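Local atomic coordinates of D-glycerate 2-kinase (Thermotoga maritima, PDB entry 2B8N), a protein that catalyses the magnesium-dependent transfer of phosphate from ATP to D-glycerate, giving 2-phosphoglycerate in the breakdown of serine. Residues A[216-221]-A[246-251]; A[187-192]-A[252-257]; A[108-113]-A[142-147]. All coordinates share one frame; numbering follows the deposited sequence.

How the contacts relate
Along the chain, contact 3 closes first. The segments of contact 2 then enclose those of contact 1, and 246-251 runs straight into 252-257. All three lie on one side of the molecule, in the region built on the six-stranded parallel sheet. Contacts 1 and 2 have centres 14 Å apart and touch: W216 packs on L252 and I257, and P249 on E187. Contact 3 is about 19 Å and 20 Å from them, centre to centre, without touching either. Helix 107-120 carries one half of contact 3, and farther along it meets R188 and V189 of contact 2. Contacts 1 and 2 lie where the chain enters strand 255-261, whereas contact 3 has its helix beside strand 96-100, at the other end of the sheet.

Contact 1 (A[216-221]-A[246-251]); sequences WPDSST and QETPKH
Two carboxylates face the opposite segment, D218 toward T248 and E247 toward the backbone of S220 and T221. At D218, OD2 accepts from T248 OG1; the modelled separation is very short, so its exact length is doubtful at this resolution. OD1 gathers the hydroxyl of S220 on its syn lone pair, while the backbone N of S220 comes from above the plane and closes an Asx turn. K175 adds a salt bridge to the same oxygen. At E247, the backbone N of T248 and NZ of K250 approach OE2 from opposite faces of the carboxylate, and H176 also bonds to this oxygen. OE1 lies beside T221 and accepts from S222 N, in the first turn of helix 222-231.

K250 sets off away from the other segment, but bends at chi2 (-72°) and chi4 (-85°) curl its ammonium group back between the chains. NZ donates to D218 O and, at 2.6 Å, to S220 O. It forms a salt bridge with E247 OE2. NZ also meets T248 O at 3.0 Å, from well above that carbonyl's plane, a fourth acceptor for three protons. One lysine thus gathers carbonyls from both loops. Farther along, D218 N donates to P249 O at 3.0 Å in a nearly straight bond, and CB of P217 packs 3.6 Å from K250 O.

Both segments are loops: 216-221 leads into helix 222-231, with T221 as its N-cap, and 246-251 links helix 238-244 to strand 255-261. R184 of helix 184-189 packs against T248 and P249, and E187 of the same helix also touches P249. Helix 167-175 lies against S220.

Contact 2 (A[187-192]-A[252-257]); sequences ERVFPA and LSNVEI
With chi1 at 69°, N254 holds its amide between its own backbone N and carbonyl carbon, turned toward F190 and A192. F190 in turn swings its ring anti to its backbone N (chi1 -160°), and the ring comes up beside that amide. N254 ND2 donates to A192 O at 2.9 Å. The bond is straight, the acceptor lies close to the amide plane, and the donor comes nearly along the C=O axis of A192.

The rest of the contact is packing around this group. ND2 stands at the edge of the F190 ring, near the ring plane, 4.0 Å from CD1; ring and amide planes are 69° apart, so the two are not stacked. Farther round the ring, S253 OG is 4.1 Å from F190 CE1. CG1 of V189 approaches ND2 at 4.2 Å from the helix side. The peptide before P191 is cis, and P191 CB lies over one face of the F190 ring, offset toward its rim.

F190 is the first residue to leave helical geometry after helix 184-189, and the turn through A192 leads into strand 193-199. N254 stands just before strand 255-261, the neighbouring parallel strand, and its backbone is already hydrogen-bonded to V194. V189 packs on V194 and on V120 of helix 107-120.

Chemically, the amide nitrogen serves as a double donor, because A186 O in helix 184-189 also accepts from ND2. Its two bonds join the helix and the turn beyond it to the approach of the edge strand, satisfy a buried polar nitrogen, and support the modelled orientation of the amide against a flip.

Contact 3 (A[108-113]-A[142-147]); sequences NTIKTT and ELPLEG
T113 points from helix 107-120 straight at E142, and all three of its side-chain atoms lie close to the E142 backbone. CB lies against E142 O. From there the methyl CG2, anti to the backbone N of T113, reaches on to L143, with its carbon 3.7 Å from L143 CB. The hydroxyl takes the other branch (chi1 -63°): OG1 accepts from E142 N at 2.9 Å and, on the helix side, donates to T109 O, also at 2.9 Å. OG1 stands above the carbonyl plane of T109, whose oxygen also accepts the backbone N-H of T113. A single hydroxyl therefore passes the hydrogen-bonding of the helix on to the loop.

One turn back, T109 lays CG2 against E142, 3.9 Å from its CB. The apolar part is carried by I110 and L143, whose side chains cross at about a right angle, I110 CG2 being 3.8 Å from L143 CD1. The carboxylate of E142 turns away from the helix. OE1 takes L143 N on its anti lone pair and also bonds to S178, while OE2 forms salt bridges with R174 and K181.

The loop 142-147 follows the short helix 137-140 and leads to helix 150-162, whose L150 and I153 pack on I110 and P144. L143 reaches along helix 107-120 to R114 and L117 and pairs through its backbone with Q179. Strand 96-100, at one edge of the parallel sheet, lies beside T109 and T112, placing the helix between that strand and the loop.

Contact 1 (A[216-221]-A[246-251])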
loop_
_atom_site.group_PDB
_atom_site.type_symbol
_atom_site.label_atom_id
_atom_site.label_comp_id
_atom_site.label_asym_id
_atom_site.label_seq_id
_atom_site.Cartn_x
_atom_site.Cartn_y
_atom_site.Cartn_z
ATOM N N TRP A 216 -3.553 1.126 -17.663
ATOM C CA TRP A 216 -2.921 -0.171 -17.935
ATOM C C TRP A 216 -3.835 -0.974 -18.822
ATOM O O TRP A 216 -5.035 -1.020 -18.561
ATOM C CB TRP A 216 -2.676 -0.953 -16.654
ATOM C CG TRP A 216 -1.766 -2.131 -16.887
ATOM C CD1 TRP A 216 -2.122 -3.451 -17.012
ATOM C CD2 TRP A 216 -0.352 -2.088 -17.027
ATOM N NE1 TRP A 216 -1.005 -4.233 -17.217
ATOM C CE2 TRP A 216 0.092 -3.419 -17.237
ATOM C CE3 TRP A 216 0.583 -1.055 -16.999
ATOM C CZ2 TRP A 216 1.424 -3.734 -17.423
ATOM C CZ3 TRP A 216 1.890 -1.357 -17.182
ATOM C CH2 TRP A 216 2.312 -2.691 -17.397
ATOM N N PRO A 217 -3.284 -1.643 -19.855
ATOM C CA PRO A 217 -4.195 -2.366 -20.733
ATOM C C PRO A 217 -4.917 -3.517 -20.013
ATOM O O PRO A 217 -4.377 -4.112 -19.063
ATOM C CB PRO A 217 -3.270 -2.892 -21.856
ATOM C CG PRO A 217 -1.980 -3.022 -21.228
ATOM C CD PRO A 217 -1.888 -1.851 -20.270
ATOM N N ASP A 218 -6.134 -3.800 -20.471
ATOM C CA ASP A 218 -6.981 -4.837 -19.883
ATOM C C ASP A 218 -6.987 -6.043 -20.794
ATOM O O ASP A 218 -7.621 -6.011 -21.861
ATOM C CB ASP A 218 -8.410 -4.305 -19.684
ATOM C CG ASP A 218 -9.376 -5.356 -19.156
ATOM O OD1 ASP A 218 -8.945 -6.433 -18.696
ATOM O OD2 ASP A 218 -10.597 -5.094 -19.193
ATOM N N SER A 219 -6.285 -7.099 -20.387
ATOM C CA SER A 219 -6.208 -8.315 -21.217
ATOM C C SER A 219 -7.519 -9.122 -21.204
ATOM O O SER A 219 -7.803 -9.878 -22.143
ATOM C CB SER A 219 -5.017 -9.183 -20.814
ATOM O OG SER A 219 -5.230 -9.790 -19.555
ATOM N N SER A 220 -8.331 -8.952 -20.162
ATOM C CA SER A 220 -9.620 -9.654 -20.095
ATOM C C SER A 220 -10.641 -9.093 -21.079
ATOM O O SER A 220 -10.588 -7.935 -21.468
ATOM C CB SER A 220 -10.206 -9.634 -18.693
ATOM O OG SER A 220 -10.777 -8.380 -18.379
ATOM N N THR A 221 -11.603 -9.930 -21.429
ATOM C CA THR A 221 -12.586 -9.626 -22.455
ATOM C C THR A 221 -13.978 -9.455 -21.841
ATOM O O THR A 221 -14.203 -9.786 -20.670
ATOM C CB THR A 221 -12.617 -10.749 -23.549
ATOM O OG1 THR A 221 -13.224 -11.933 -23.034
ATOM C CG2 THR A 221 -11.220 -11.100 -23.987
ATOM N N GLN A 246 -18.984 -3.578 -24.270
ATOM C CA GLN A 246 -18.017 -2.594 -24.734
ATOM C C GLN A 246 -16.659 -3.073 -24.249
ATOM O O GLN A 246 -16.408 -3.145 -23.030
ATOM C CB GLN A 246 -18.372 -1.196 -24.201
ATOM C CG GLN A 246 -19.853 -0.829 -24.439
ATOM C CD GLN A 246 -20.175 0.636 -24.203
ATOM O OE1 GLN A 246 -21.163 0.971 -23.529
ATOM N NE2 GLN A 246 -19.351 1.518 -24.761
ATOM N N GLU A 247 -15.802 -3.437 -25.198
ATOM C CA GLU A 247 -14.536 -4.032 -24.858
ATOM C C GLU A 247 -13.578 -2.958 -24.392
ATOM O O GLU A 247 -13.645 -1.813 -24.872
ATOM C CB GLU A 247 -13.955 -4.799 -26.044
ATOM C CG GLU A 247 -12.782 -5.678 -25.667
ATOM C CD GLU A 247 -13.107 -6.607 -24.524
ATOM O OE1 GLU A 247 -13.755 -7.637 -24.792
ATOM O OE2 GLU A 247 -12.734 -6.291 -23.373
ATOM N N THR A 248 -12.703 -3.344 -23.458
ATOM C CA THR A 248 -11.723 -2.448 -22.849
ATOM C C THR A 248 -10.466 -2.466 -23.686
ATOM O O THR A 248 -10.244 -3.442 -24.413
ATOM C CB THR A 248 -11.366 -2.922 -21.446
ATOM O OG1 THR A 248 -10.950 -4.281 -21.516
ATOM C CG2 THR A 248 -12.581 -2.812 -20.531
ATOM N N PRO A 249 -9.660 -1.382 -23.623
ATOM C CA PRO A 249 -8.421 -1.265 -24.402
ATOM C C PRO A 249 -7.445 -2.406 -24.174
ATOM O O PRO A 249 -7.030 -2.625 -23.034
ATOM C CB PRO A 249 -7.813 0.053 -23.919
ATOM C CG PRO A 249 -8.584 0.467 -22.733
ATOM C CD PRO A 249 -9.924 -0.165 -22.841
ATOM N N LYS A 250 -7.091 -3.115 -25.256
ATOM C CA LYS A 250 -6.202 -4.289 -25.199
ATOM C C LYS A 250 -4.718 -3.895 -25.259
ATOM O O LYS A 250 -3.856 -4.673 -24.879
ATOM C CB LYS A 250 -6.584 -5.295 -26.302
ATOM C CG LYS A 250 -8.005 -5.931 -26.118
ATOM C CD LYS A 250 -8.052 -6.958 -24.937
ATOM C CE LYS A 250 -9.475 -7.187 -24.389
ATOM N NZ LYS A 250 -9.933 -6.202 -23.350
ATOM N N HIS A 251 -4.448 -2.663 -25.681
ATOM C CA HIS A 251 -3.104 -2.139 -25.824
ATOM C C HIS A 251 -3.173 -0.630 -25.614
ATOM O O HIS A 251 -4.178 -0.002 -25.944
ATOM C CB HIS A 251 -2.593 -2.458 -27.237
ATOM C CG HIS A 251 -3.412 -1.821 -28.336
ATOM N ND1 HIS A 251 -4.446 -2.478 -28.980
ATOM C CD2 HIS A 251 -3.346 -0.584 -28.899
ATOM C CE1 HIS A 251 -4.979 -1.675 -29.889
ATOM N NE2 HIS A 251 -4.335 -0.520 -29.856
#

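Contact 2 (A[187-192]-A[252-257])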
loop_
_atom_site.group_PDB
_atom_site.type_symbol
_atom_site.label_atom_id
_atom_site.label_comp_id
_atom_site.label_asym_id
_atom_site.label_seq_id
_atom_site.Cartn_x
_atom_site.Cartn_y
_atom_site.Cartn_z
ATOM N N GLU A 187 -6.960 5.941 -22.326
ATOM C CA GLU A 187 -7.649 5.995 -23.589
ATOM C C GLU A 187 -8.338 7.350 -23.769
ATOM O O GLU A 187 -8.429 7.841 -24.889
ATOM C CB GLU A 187 -8.643 4.841 -23.677
ATOM C CG GLU A 187 -9.575 4.903 -24.857
ATOM C CD GLU A 187 -10.322 3.610 -25.080
ATOM O OE1 GLU A 187 -11.018 3.147 -24.165
ATOM O OE2 GLU A 187 -10.209 3.057 -26.187
ATOM N N ARG A 188 -8.824 7.965 -22.690
ATOM C CA ARG A 188 -9.454 9.311 -22.804
ATOM C C ARG A 188 -8.428 10.435 -22.885
ATOM O O ARG A 188 -8.643 11.456 -23.514
ATOM C CB ARG A 188 -10.339 9.583 -21.615
ATOM C CG ARG A 188 -11.601 8.779 -21.573
ATOM C CD ARG A 188 -12.711 9.448 -22.355
ATOM N NE ARG A 188 -13.978 9.198 -21.680
ATOM C CZ ARG A 188 -14.775 10.113 -21.130
ATOM N NH1 ARG A 188 -14.494 11.402 -21.171
ATOM N NH2 ARG A 188 -15.892 9.722 -20.532
ATOM N N VAL A 189 -7.303 10.234 -22.222
ATOM C CA VAL A 189 -6.203 11.188 -22.266
ATOM C C VAL A 189 -5.624 11.307 -23.681
ATOM O O VAL A 189 -5.212 12.393 -24.113
ATOM C CB VAL A 189 -5.127 10.773 -21.270
ATOM C CG1 VAL A 189 -3.806 11.516 -21.524
ATOM C CG2 VAL A 189 -5.634 11.050 -19.862
ATOM N N PHE A 190 -5.601 10.180 -24.389
ATOM C CA PHE A 190 -5.272 10.176 -25.784
ATOM C C PHE A 190 -5.994 11.319 -26.512
ATOM O O PHE A 190 -7.222 11.605 -26.256
ATOM C CB PHE A 190 -5.642 8.835 -26.441
ATOM C CG PHE A 190 -4.908 8.578 -27.733
ATOM C CD1 PHE A 190 -3.614 8.058 -27.711
ATOM C CD2 PHE A 190 -5.485 8.898 -28.952
ATOM C CE1 PHE A 190 -2.905 7.839 -28.908
ATOM C CE2 PHE A 190 -4.797 8.692 -30.141
ATOM C CZ PHE A 190 -3.504 8.163 -30.128
ATOM N N PRO A 191 -5.251 11.966 -27.440
ATOM C CA PRO A 191 -3.846 11.681 -27.858
ATOM C C PRO A 191 -2.720 12.226 -26.960
ATOM O O PRO A 191 -1.556 12.037 -27.288
ATOM C CB PRO A 191 -3.761 12.313 -29.243
ATOM C CG PRO A 191 -4.681 13.494 -29.136
ATOM C CD PRO A 191 -5.822 13.082 -28.205
ATOM N N ALA A 192 -3.042 12.880 -25.845
ATOM C CA ALA A 192 -1.993 13.288 -24.891
ATOM C C ALA A 192 -1.302 12.080 -24.248
ATOM O O ALA A 192 -1.814 10.950 -24.299
ATOM C CB ALA A 192 -2.547 14.231 -23.819
ATOM N N LEU A 252 -2.110 -0.062 -25.050
ATOM C CA LEU A 252 -2.006 1.394 -24.844
ATOM C C LEU A 252 -0.642 1.866 -25.355
ATOM O O LEU A 252 0.369 1.279 -25.019
ATOM C CB LEU A 252 -2.161 1.750 -23.356
ATOM C CG LEU A 252 -3.436 1.344 -22.583
ATOM C CD1 LEU A 252 -3.317 1.628 -21.094
ATOM C CD2 LEU A 252 -4.653 2.028 -23.112
ATOM N N SER A 253 -0.614 2.912 -26.173
ATOM C CA SER A 253 0.640 3.428 -26.721
ATOM C C SER A 253 1.119 4.714 -26.043
ATOM O O SER A 253 2.240 5.134 -26.278
ATOM C CB SER A 253 0.460 3.691 -28.214
ATOM O OG SER A 253 -0.729 4.423 -28.464
ATOM N N ASN A 254 0.279 5.331 -25.210
ATOM C CA ASN A 254 0.572 6.655 -24.651
ATOM C C ASN A 254 0.851 6.661 -23.140
ATOM O O ASN A 254 0.440 7.584 -22.437
ATOM C CB ASN A 254 -0.592 7.610 -24.955
ATOM C CG ASN A 254 -1.844 7.254 -24.184
ATOM O OD1 ASN A 254 -2.067 6.081 -23.868
ATOM N ND2 ASN A 254 -2.659 8.256 -23.866
ATOM N N VAL A 255 1.559 5.657 -22.631
ATOM C CA VAL A 255 1.779 5.561 -21.177
ATOM C C VAL A 255 3.222 5.278 -20.768
ATOM O O VAL A 255 3.891 4.448 -21.349
ATOM C CB VAL A 255 0.923 4.443 -20.574
ATOM C CG1 VAL A 255 1.249 4.257 -19.104
ATOM C CG2 VAL A 255 -0.568 4.743 -20.754
ATOM N N GLU A 256 3.680 5.964 -19.735
ATOM C CA GLU A 256 4.950 5.660 -19.095
ATOM C C GLU A 256 4.646 5.569 -17.611
ATOM O O GLU A 256 4.101 6.514 -17.041
ATOM C CB GLU A 256 5.981 6.762 -19.337
ATOM N N ILE A 257 4.990 4.445 -16.984
ATOM C CA ILE A 257 4.779 4.280 -15.543
ATOM C C ILE A 257 6.084 4.118 -14.773
ATOM O O ILE A 257 6.962 3.351 -15.181
ATOM C CB ILE A 257 3.862 3.085 -15.228
ATOM C CG1 ILE A 257 2.482 3.294 -15.869
ATOM C CG2 ILE A 257 3.697 2.922 -13.703
ATOM C CD1 ILE A 257 1.558 2.114 -15.779
#

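Contact 3 (A[108-113]-A[142-147])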
loop_
_atom_site.group_PDB
_atom_site.type_symbol
_atom_site.label_atom_id
_atom_site.label_comp_id
_atom_site.label_asym_id
_atom_site.label_seq_id
_atom_site.Cartn_x
_atom_site.Cartn_y
_atom_site.Cartn_z
ATOM N N ASN A 108 -19.772 11.752 -4.452
ATOM C CA ASN A 108 -18.593 12.606 -4.616
ATOM C C ASN A 108 -17.521 11.975 -5.537
ATOM O O ASN A 108 -16.834 12.678 -6.300
ATOM C CB ASN A 108 -18.009 12.969 -3.254
ATOM C CG ASN A 108 -18.882 13.931 -2.505
ATOM O OD1 ASN A 108 -19.670 14.657 -3.106
ATOM N ND2 ASN A 108 -18.764 13.942 -1.186
ATOM N N THR A 109 -17.387 10.651 -5.474
ATOM C CA THR A 109 -16.507 9.937 -6.415
ATOM C C THR A 109 -16.930 10.192 -7.874
ATOM O O THR A 109 -16.125 10.599 -8.693
ATOM C CB THR A 109 -16.465 8.422 -6.138
ATOM O OG1 THR A 109 -16.145 8.198 -4.755
ATOM C CG2 THR A 109 -15.415 7.745 -7.015
ATOM N N ILE A 110 -18.204 9.969 -8.165
ATOM C CA ILE A 110 -18.800 10.244 -9.483
ATOM C C ILE A 110 -18.590 11.693 -9.943
ATOM O O ILE A 110 -18.162 11.947 -11.080
ATOM C CB ILE A 110 -20.318 9.943 -9.467
ATOM C CG1 ILE A 110 -20.537 8.441 -9.364
ATOM C CG2 ILE A 110 -20.997 10.465 -10.726
ATOM C CD1 ILE A 110 -21.934 8.078 -8.981
ATOM N N LYS A 111 -18.935 12.630 -9.069
ATOM C CA LYS A 111 -18.770 14.032 -9.376
ATOM C C LYS A 111 -17.295 14.357 -9.736
ATOM O O LYS A 111 -16.995 14.956 -10.800
ATOM C CB LYS A 111 -19.249 14.885 -8.198
ATOM C CG LYS A 111 -20.777 15.155 -8.188
ATOM C CD LYS A 111 -21.340 15.282 -6.768
ATOM C CE LYS A 111 -22.683 15.972 -6.718
ATOM N NZ LYS A 111 -22.567 17.317 -6.095
ATOM N N THR A 112 -16.375 13.958 -8.860
ATOM C CA THR A 112 -14.985 14.363 -9.023
ATOM C C THR A 112 -14.315 13.676 -10.207
ATOM O O THR A 112 -13.510 14.289 -10.905
ATOM C CB THR A 112 -14.162 14.169 -7.755
ATOM O OG1 THR A 112 -14.207 12.792 -7.350
ATOM C CG2 THR A 112 -14.698 15.093 -6.654
ATOM N N THR A 113 -14.639 12.405 -10.421
ATOM C CA THR A 113 -14.134 11.650 -11.563
ATOM C C THR A 113 -14.641 12.253 -12.875
ATOM O O THR A 113 -13.886 12.418 -13.823
ATOM C CB THR A 113 -14.566 10.160 -11.482
ATOM O OG1 THR A 113 -13.982 9.552 -10.323
ATOM C CG2 THR A 113 -14.111 9.384 -12.725
ATOM N N GLU A 142 -13.770 6.683 -10.077
ATOM C CA GLU A 142 -14.823 5.833 -10.662
ATOM C C GLU A 142 -15.998 6.649 -11.218
ATOM O O GLU A 142 -16.408 7.657 -10.645
ATOM C CB GLU A 142 -15.333 4.811 -9.624
ATOM C CG GLU A 142 -16.333 3.775 -10.155
ATOM C CD GLU A 142 -15.760 2.897 -11.262
ATOM O OE1 GLU A 142 -15.737 3.327 -12.439
ATOM O OE2 GLU A 142 -15.327 1.773 -10.959
ATOM N N LEU A 143 -16.525 6.185 -12.346
ATOM C CA LEU A 143 -17.710 6.766 -12.999
ATOM C C LEU A 143 -18.275 5.666 -13.906
ATOM O O LEU A 143 -17.659 5.358 -14.922
ATOM C CB LEU A 143 -17.306 7.992 -13.820
ATOM C CG LEU A 143 -18.350 8.665 -14.732
ATOM C CD1 LEU A 143 -19.277 9.567 -13.946
ATOM C CD2 LEU A 143 -17.697 9.459 -15.845
ATOM N N PRO A 144 -19.383 5.005 -13.504
ATOM C CA PRO A 144 -19.950 3.901 -14.335
ATOM C C PRO A 144 -20.223 4.271 -15.797
ATOM O O PRO A 144 -20.396 5.464 -16.120
ATOM C CB PRO A 144 -21.284 3.568 -13.639
ATOM C CG PRO A 144 -21.171 4.123 -12.252
ATOM C CD PRO A 144 -20.109 5.192 -12.234
ATOM N N LEU A 145 -20.276 3.260 -16.666
ATOM C CA LEU A 145 -20.710 3.471 -18.055
ATOM C C LEU A 145 -22.187 3.875 -18.070
ATOM O O LEU A 145 -22.959 3.418 -17.226
ATOM C CB LEU A 145 -20.518 2.212 -18.900
ATOM C CG LEU A 145 -19.118 1.579 -19.028
ATOM C CD1 LEU A 145 -19.234 0.100 -19.416
ATOM C CD2 LEU A 145 -18.266 2.295 -20.044
ATOM N N GLU A 146 -22.562 4.730 -19.027
ATOM C CA GLU A 146 -23.947 5.188 -19.192
ATOM C C GLU A 146 -24.938 4.047 -19.082
ATOM O O GLU A 146 -24.849 3.078 -19.819
ATOM C CB GLU A 146 -24.155 5.868 -20.554
ATOM C CG GLU A 146 -24.160 7.394 -20.552
ATOM C CD GLU A 146 -24.981 7.952 -21.725
ATOM O OE1 GLU A 146 -24.910 7.377 -22.829
ATOM O OE2 GLU A 146 -25.720 8.949 -21.556
ATOM N N GLY A 147 -25.898 4.181 -18.168
ATOM C CA GLY A 147 -26.921 3.167 -17.953
ATOM C C GLY A 147 -26.580 2.113 -16.913
ATOM O O GLY A 147 -27.329 1.149 -16.741
#